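373aa long hypothetical citrate synthase (Sulfolobus tokodaii, PDB 1VGP) is a hypothetical protein of the citrate synthase family, whose largely helical chain pairs with a second copy in the assembly. Local coordinates at residues 100-105 and 118-123; 247-252 and 298-303. All blocks are in the same frame, centred on the assembly; numbering follows the deposited sequence.

How the contacts relate
Reading from the N terminus, contact 1 comes first. It closes a short loop of 12 residues between helix 91-105 and helix 113-135, so two neighbours in sequence are laid against each other. Contact 2 opens only after that one is complete; the two stand in series, neither nested nor crossed. Its loop is longer, 45 residues that are mostly helix, and it brings the irregular segment 247-252 onto the last part of helix 281-300. Contact 1 and contact 2 lie on opposite sides of the chain's centre. The centres of contact 1 and contact 2 are 40 Å apart, and the nearest atoms of contact 1 and contact 2 are about 26 Å apart. Only contact 1 reaches the second subunit.

Contact 1: 100-105 and 118-123; sequences SLLGIE and IKLISK
Leu102 turns its CG away from the carbonyl carbon (chi1 -85°), which carries both methyls toward helix 113-135. Lys119 answers with a less common start, CG set between its backbone N and carbonyl carbon (chi1 63°), and two further bends at chi2 and chi3 lead its chain past the leucine in the opposite direction. Three residues of 118-123 meet the fork of Leu102. CD of Lys123 lies 3.9 Å from Leu102 CD1 and equally far from Leu102 CD2, so a lysine methylene rests across both prongs. Leu102 CD1 also meets Leu120 CD2 at 4.1 Å, while Leu102 CD2 comes 4.0 Å from Lys119 NZ. The two helical segments run obliquely to each other, 137° between their directions and 11.8 Å between axes. They belong to successive helices of the mainly helical citrate synthase fold, and at this spacing long side chains have to bridge the gap. The carbon contacts across it come from Leu102, Leu120 and the CD methylene of Lys123, while Lys119 brings its nitrogen. The charged ends are satisfied by residues outside the pair: Lys123 NZ forms a salt bridge with Glu71, and Lys119 NZ a hydrogen bond with Tyr200, whose side chain also packs on Leu102 and Leu120. At the back of helix 91-105, Ser100 OG hydrogen-bonds to Thr97 and Arg96 of the second subunit.

Contact 2: 247-252 and 298-303; sequences QRIMGF and KYLGPK
Leu300 supplies the whole of its segment's share of this contact, reaching with CD2 into a group formed by Arg248, Ile249 and Phe252. The apolar part comes first. The CG of Leu300 is turned away from the carbonyl carbon (chi1 -85°), and Leu300 CD2 then sits 3.8 Å from Ile249 CG1, the two side chains meeting at a slant. The same methyl, Leu300 CD2, is 4.1 Å from Phe252 CD1, approaching the ring obliquely. Outside the pair, Leu243 of helix 235-244 packs on both Ile249 and Leu300, and the ring of Phe311 meets that of Phe252 at about 90°.

A second kind of contact sets charge against hydrocarbon. The Arg248 side chain sets off away from the helix, but bends at chi2 and chi3 bring its guanidinium back, with Arg248 NH2 3.6 Å from Leu300 CD2. Arginine and leucine run past each other in opposite directions.

Hydrogen bonds within each segment hold it in shape. A type II beta turn runs from Ile249 to Phe252, both of which point toward Leu300; its closing bond, Phe252 N to Ile249 O, is weak. Gly251 takes the positive phi of such a turn and is backbone-bonded to Asn308. Across the way, a short 3-10 segment, 301-302, follows helix 281-300. There Lys303 N bonds Leu300 O at 2.9 Å, and a side-chain bond runs from Lys303 NZ to Tyr299 O at 2.9 Å, nearly in line with the C=O bond (165°).

The two segments share no polar bond. Their mutual position therefore rests on shape and apolar burial round one leucine methyl, which offers the adjacent Arg248 guanidinium no acceptor.

Contact 1: 100-105 and 118-123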
loop_
_atom_site.group_PDB
_atom_site.type_symbol
_atom_site.label_atom_id
_atom_site.label_comp_id
_atom_site.label_asym_id
_atom_site.label_seq_id
_atom_site.Cartn_x
_atom_site.Cartn_y
_atom_site.Cartn_z
ATOM N N SER A 100 5.943 8.655 1.439
ATOM C CA SER A 100 4.697 9.269 1.006
ATOM C C SER A 100 4.903 10.766 0.777
ATOM O O SER A 100 4.451 11.317 -0.226
ATOM C CB SER A 100 3.613 9.054 2.060
ATOM O OG SER A 100 2.368 9.549 1.612
ATOM N N LEU A 101 5.587 11.416 1.718
ATOM C CA LEU A 101 5.890 12.839 1.604
ATOM C C LEU A 101 6.797 13.094 0.409
ATOM O O LEU A 101 6.613 14.059 -0.336
ATOM C CB LEU A 101 6.559 13.343 2.886
ATOM C CG LEU A 101 5.671 13.379 4.129
ATOM C CD1 LEU A 101 6.517 13.305 5.387
ATOM C CD2 LEU A 101 4.841 14.648 4.114
ATOM N N LEU A 102 7.777 12.221 0.215
ATOM C CA LEU A 102 8.665 12.351 -0.928
ATOM C C LEU A 102 7.858 12.420 -2.218
ATOM O O LEU A 102 8.196 13.179 -3.128
ATOM C CB LEU A 102 9.644 11.179 -0.967
ATOM C CG LEU A 102 10.897 11.370 -0.104
ATOM C CD1 LEU A 102 11.769 10.120 -0.145
ATOM C CD2 LEU A 102 11.676 12.572 -0.618
ATOM N N GLY A 103 6.786 11.635 -2.286
ATOM C CA GLY A 103 5.915 11.669 -3.448
ATOM C C GLY A 103 5.311 13.039 -3.694
ATOM O O GLY A 103 5.318 13.548 -4.815
ATOM N N ILE A 104 4.789 13.646 -2.635
ATOM C CA ILE A 104 4.248 14.994 -2.717
ATOM C C ILE A 104 5.279 16.013 -3.198
ATOM O O ILE A 104 4.981 16.853 -4.050
ATOM C CB ILE A 104 3.693 15.449 -1.361
ATOM C CG1 ILE A 104 2.487 14.576 -0.988
ATOM C CG2 ILE A 104 3.304 16.915 -1.433
ATOM C CD1 ILE A 104 1.877 14.880 0.360
ATOM N N GLU A 105 6.492 15.937 -2.662
ATOM C CA GLU A 105 7.520 16.917 -3.000
ATOM C C GLU A 105 8.092 16.724 -4.398
ATOM O O GLU A 105 8.778 17.603 -4.914
ATOM C CB GLU A 105 8.644 16.878 -1.965
ATOM C CG GLU A 105 8.233 17.427 -0.609
ATOM C CD GLU A 105 7.629 18.820 -0.706
ATOM O OE1 GLU A 105 6.687 19.124 0.058
ATOM O OE2 GLU A 105 8.098 19.614 -1.551
ATOM N N ILE A 118 15.956 5.176 -8.728
ATOM C CA ILE A 118 17.278 5.440 -8.169
ATOM C C ILE A 118 17.179 6.391 -6.987
ATOM O O ILE A 118 17.664 6.101 -5.889
ATOM C CB ILE A 118 18.219 6.114 -9.176
ATOM C CG1 ILE A 118 18.195 5.381 -10.521
ATOM C CG2 ILE A 118 19.616 6.178 -8.595
ATOM C CD1 ILE A 118 18.624 3.956 -10.452
ATOM N N LYS A 119 16.549 7.539 -7.219
ATOM C CA LYS A 119 16.509 8.602 -6.221
ATOM C C LYS A 119 15.805 8.139 -4.941
ATOM O O LYS A 119 16.285 8.385 -3.833
ATOM C CB LYS A 119 15.824 9.848 -6.807
ATOM C CG LYS A 119 14.357 9.659 -7.202
ATOM C CD LYS A 119 13.445 10.738 -6.592
ATOM C CE LYS A 119 13.300 10.575 -5.067
ATOM N NZ LYS A 119 12.501 11.675 -4.420
ATOM N N LEU A 120 14.676 7.458 -5.093
ATOM C CA LEU A 120 13.995 6.867 -3.949
ATOM C C LEU A 120 14.933 5.961 -3.158
ATOM O O LEU A 120 15.045 6.086 -1.935
ATOM C CB LEU A 120 12.787 6.050 -4.415
ATOM C CG LEU A 120 11.441 6.405 -3.791
ATOM C CD1 LEU A 120 10.449 5.293 -4.103
ATOM C CD2 LEU A 120 11.579 6.610 -2.285
ATOM N N ILE A 121 15.596 5.051 -3.872
ATOM C CA ILE A 121 16.461 4.042 -3.266
ATOM C C ILE A 121 17.566 4.716 -2.448
ATOM O O ILE A 121 17.916 4.276 -1.353
ATOM C CB ILE A 121 17.100 3.152 -4.371
ATOM C CG1 ILE A 121 16.017 2.307 -5.035
ATOM C CG2 ILE A 121 18.182 2.266 -3.784
ATOM C CD1 ILE A 121 16.458 1.610 -6.285
ATOM N N SER A 122 18.097 5.798 -2.997
ATOM C CA SER A 122 19.211 6.496 -2.395
ATOM C C SER A 122 18.836 7.257 -1.121
ATOM O O SER A 122 19.697 7.530 -0.278
ATOM C CB SER A 122 19.815 7.461 -3.402
ATOM O OG SER A 122 19.680 8.786 -2.936
ATOM N N LYS A 123 17.559 7.595 -0.975
ATOM C CA LYS A 123 17.114 8.371 0.178
ATOM C C LYS A 123 16.711 7.525 1.380
ATOM O O LYS A 123 16.643 8.037 2.498
ATOM C CB LYS A 123 15.939 9.271 -0.207
ATOM C CG LYS A 123 16.335 10.494 -1.026
ATOM C CD LYS A 123 15.139 11.068 -1.748
ATOM C CE LYS A 123 15.496 12.364 -2.439
ATOM N NZ LYS A 123 15.964 12.121 -3.821
#

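Contact 2: 247-252 and 298-303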
loop_
_atom_site.group_PDB
_atom_site.type_symbol
_atom_site.label_atom_id
_atom_site.label_comp_id
_atom_site.label_asym_id
_atom_site.label_seq_id
_atom_site.Cartn_x
_atom_site.Cartn_y
_atom_site.Cartn_z
ATOM N N GLN A 247 8.177 -25.363 20.586
ATOM C CA GLN A 247 8.312 -23.948 20.291
ATOM C C GLN A 247 9.393 -23.703 19.235
ATOM O O GLN A 247 10.428 -24.373 19.228
ATOM C CB GLN A 247 8.662 -23.176 21.569
ATOM C CG GLN A 247 7.706 -23.421 22.720
ATOM C CD GLN A 247 8.123 -22.719 24.000
ATOM O OE1 GLN A 247 9.089 -23.112 24.672
ATOM N NE2 GLN A 247 7.397 -21.661 24.343
ATOM N N ARG A 248 9.154 -22.740 18.344
ATOM C CA ARG A 248 10.089 -22.434 17.257
ATOM C C ARG A 248 11.487 -22.043 17.763
ATOM O O ARG A 248 11.646 -21.550 18.876
ATOM C CB ARG A 248 9.509 -21.308 16.393
ATOM C CG ARG A 248 10.127 -21.192 15.000
ATOM C CD ARG A 248 9.733 -22.367 14.087
ATOM N NE ARG A 248 10.304 -23.647 14.524
ATOM C CZ ARG A 248 11.426 -24.184 14.047
ATOM N NH1 ARG A 248 12.090 -23.587 13.066
ATOM N NH2 ARG A 248 11.883 -25.322 14.562
ATOM N N ILE A 249 12.503 -22.278 16.939
ATOM C CA ILE A 249 13.835 -21.751 17.209
ATOM C C ILE A 249 14.104 -20.585 16.277
ATOM O O ILE A 249 14.243 -20.775 15.075
ATOM C CB ILE A 249 14.929 -22.812 16.976
ATOM C CG1 ILE A 249 14.696 -24.017 17.898
ATOM C CG2 ILE A 249 16.304 -22.207 17.226
ATOM C CD1 ILE A 249 14.792 -23.704 19.392
ATOM N N MET A 250 14.166 -19.380 16.838
ATOM C CA MET A 250 14.315 -18.159 16.052
ATOM C C MET A 250 15.532 -18.227 15.150
ATOM O O MET A 250 16.609 -18.651 15.573
ATOM C CB MET A 250 14.433 -16.950 16.978
ATOM C CG MET A 250 13.407 -16.934 18.096
ATOM S SD MET A 250 11.719 -17.009 17.462
ATOM C CE MET A 250 10.852 -16.180 18.799
ATOM N N GLY A 251 15.350 -17.809 13.901
ATOM C CA GLY A 251 16.439 -17.824 12.942
ATOM C C GLY A 251 16.641 -19.180 12.295
ATOM O O GLY A 251 17.649 -19.418 11.627
ATOM N N PHE A 252 15.686 -20.080 12.494
ATOM C CA PHE A 252 15.741 -21.376 11.837
ATOM C C PHE A 252 14.528 -21.580 10.953
ATOM O O PHE A 252 13.524 -20.890 11.099
ATOM C CB PHE A 252 15.810 -22.490 12.866
ATOM C CG PHE A 252 17.208 -22.890 13.232
ATOM C CD1 PHE A 252 17.739 -24.097 12.784
ATOM C CD2 PHE A 252 17.989 -22.073 14.045
ATOM C CE1 PHE A 252 19.032 -24.482 13.146
ATOM C CE2 PHE A 252 19.290 -22.449 14.415
ATOM C CZ PHE A 252 19.814 -23.653 13.967
ATOM N N LYS A 298 21.790 -30.007 14.667
ATOM C CA LYS A 298 21.758 -31.395 15.105
ATOM C C LYS A 298 20.328 -31.915 15.173
ATOM O O LYS A 298 19.988 -32.890 14.504
ATOM C CB LYS A 298 22.428 -31.528 16.471
ATOM C CG LYS A 298 22.532 -32.954 17.003
ATOM C CD LYS A 298 22.857 -32.936 18.496
ATOM C CE LYS A 298 22.904 -34.330 19.096
ATOM N NZ LYS A 298 24.270 -34.664 19.584
ATOM N N TYR A 299 19.484 -31.264 15.969
ATOM C CA TYR A 299 18.118 -31.743 16.179
ATOM C C TYR A 299 17.148 -31.440 15.044
ATOM O O TYR A 299 16.257 -32.239 14.752
ATOM C CB TYR A 299 17.553 -31.177 17.485
ATOM C CG TYR A 299 17.968 -31.977 18.697
ATOM C CD1 TYR A 299 17.116 -32.929 19.248
ATOM C CD2 TYR A 299 19.224 -31.803 19.270
ATOM C CE1 TYR A 299 17.512 -33.690 20.343
ATOM C CE2 TYR A 299 19.628 -32.554 20.359
ATOM C CZ TYR A 299 18.770 -33.492 20.892
ATOM O OH TYR A 299 19.161 -34.230 21.985
ATOM N N LEU A 300 17.316 -30.292 14.397
ATOM C CA LEU A 300 16.342 -29.827 13.414
ATOM C C LEU A 300 16.779 -30.101 11.988
ATOM O O LEU A 300 15.948 -30.206 11.081
ATOM C CB LEU A 300 16.103 -28.332 13.598
ATOM C CG LEU A 300 15.069 -27.939 14.656
ATOM C CD1 LEU A 300 15.254 -28.782 15.904
ATOM C CD2 LEU A 300 15.233 -26.460 14.973
ATOM N N GLY A 301 18.090 -30.211 11.783
ATOM C CA GLY A 301 18.623 -30.332 10.428
ATOM C C GLY A 301 18.028 -31.499 9.660
ATOM O O GLY A 301 17.649 -31.345 8.507
ATOM N N PRO A 302 17.950 -32.691 10.274
ATOM C CA PRO A 302 17.326 -33.855 9.643
ATOM C C PRO A 302 15.868 -33.679 9.216
ATOM O O PRO A 302 15.368 -34.460 8.409
ATOM C CB PRO A 302 17.491 -34.962 10.685
ATOM C CG PRO A 302 17.873 -34.273 11.943
ATOM C CD PRO A 302 18.624 -33.065 11.527
ATOM N N LYS A 303 15.186 -32.664 9.748
ATOM C CA LYS A 303 13.862 -32.298 9.236
ATOM C C LYS A 303 13.971 -31.220 8.168
ATOM O O LYS A 303 12.967 -30.636 7.757
ATOM C CB LYS A 303 12.943 -31.797 10.353
ATOM C CG LYS A 303 13.264 -32.327 11.736
ATOM C CD LYS A 303 12.855 -33.779 11.919
ATOM C CE LYS A 303 13.669 -34.423 13.043
ATOM N NZ LYS A 303 13.701 -33.553 14.260
#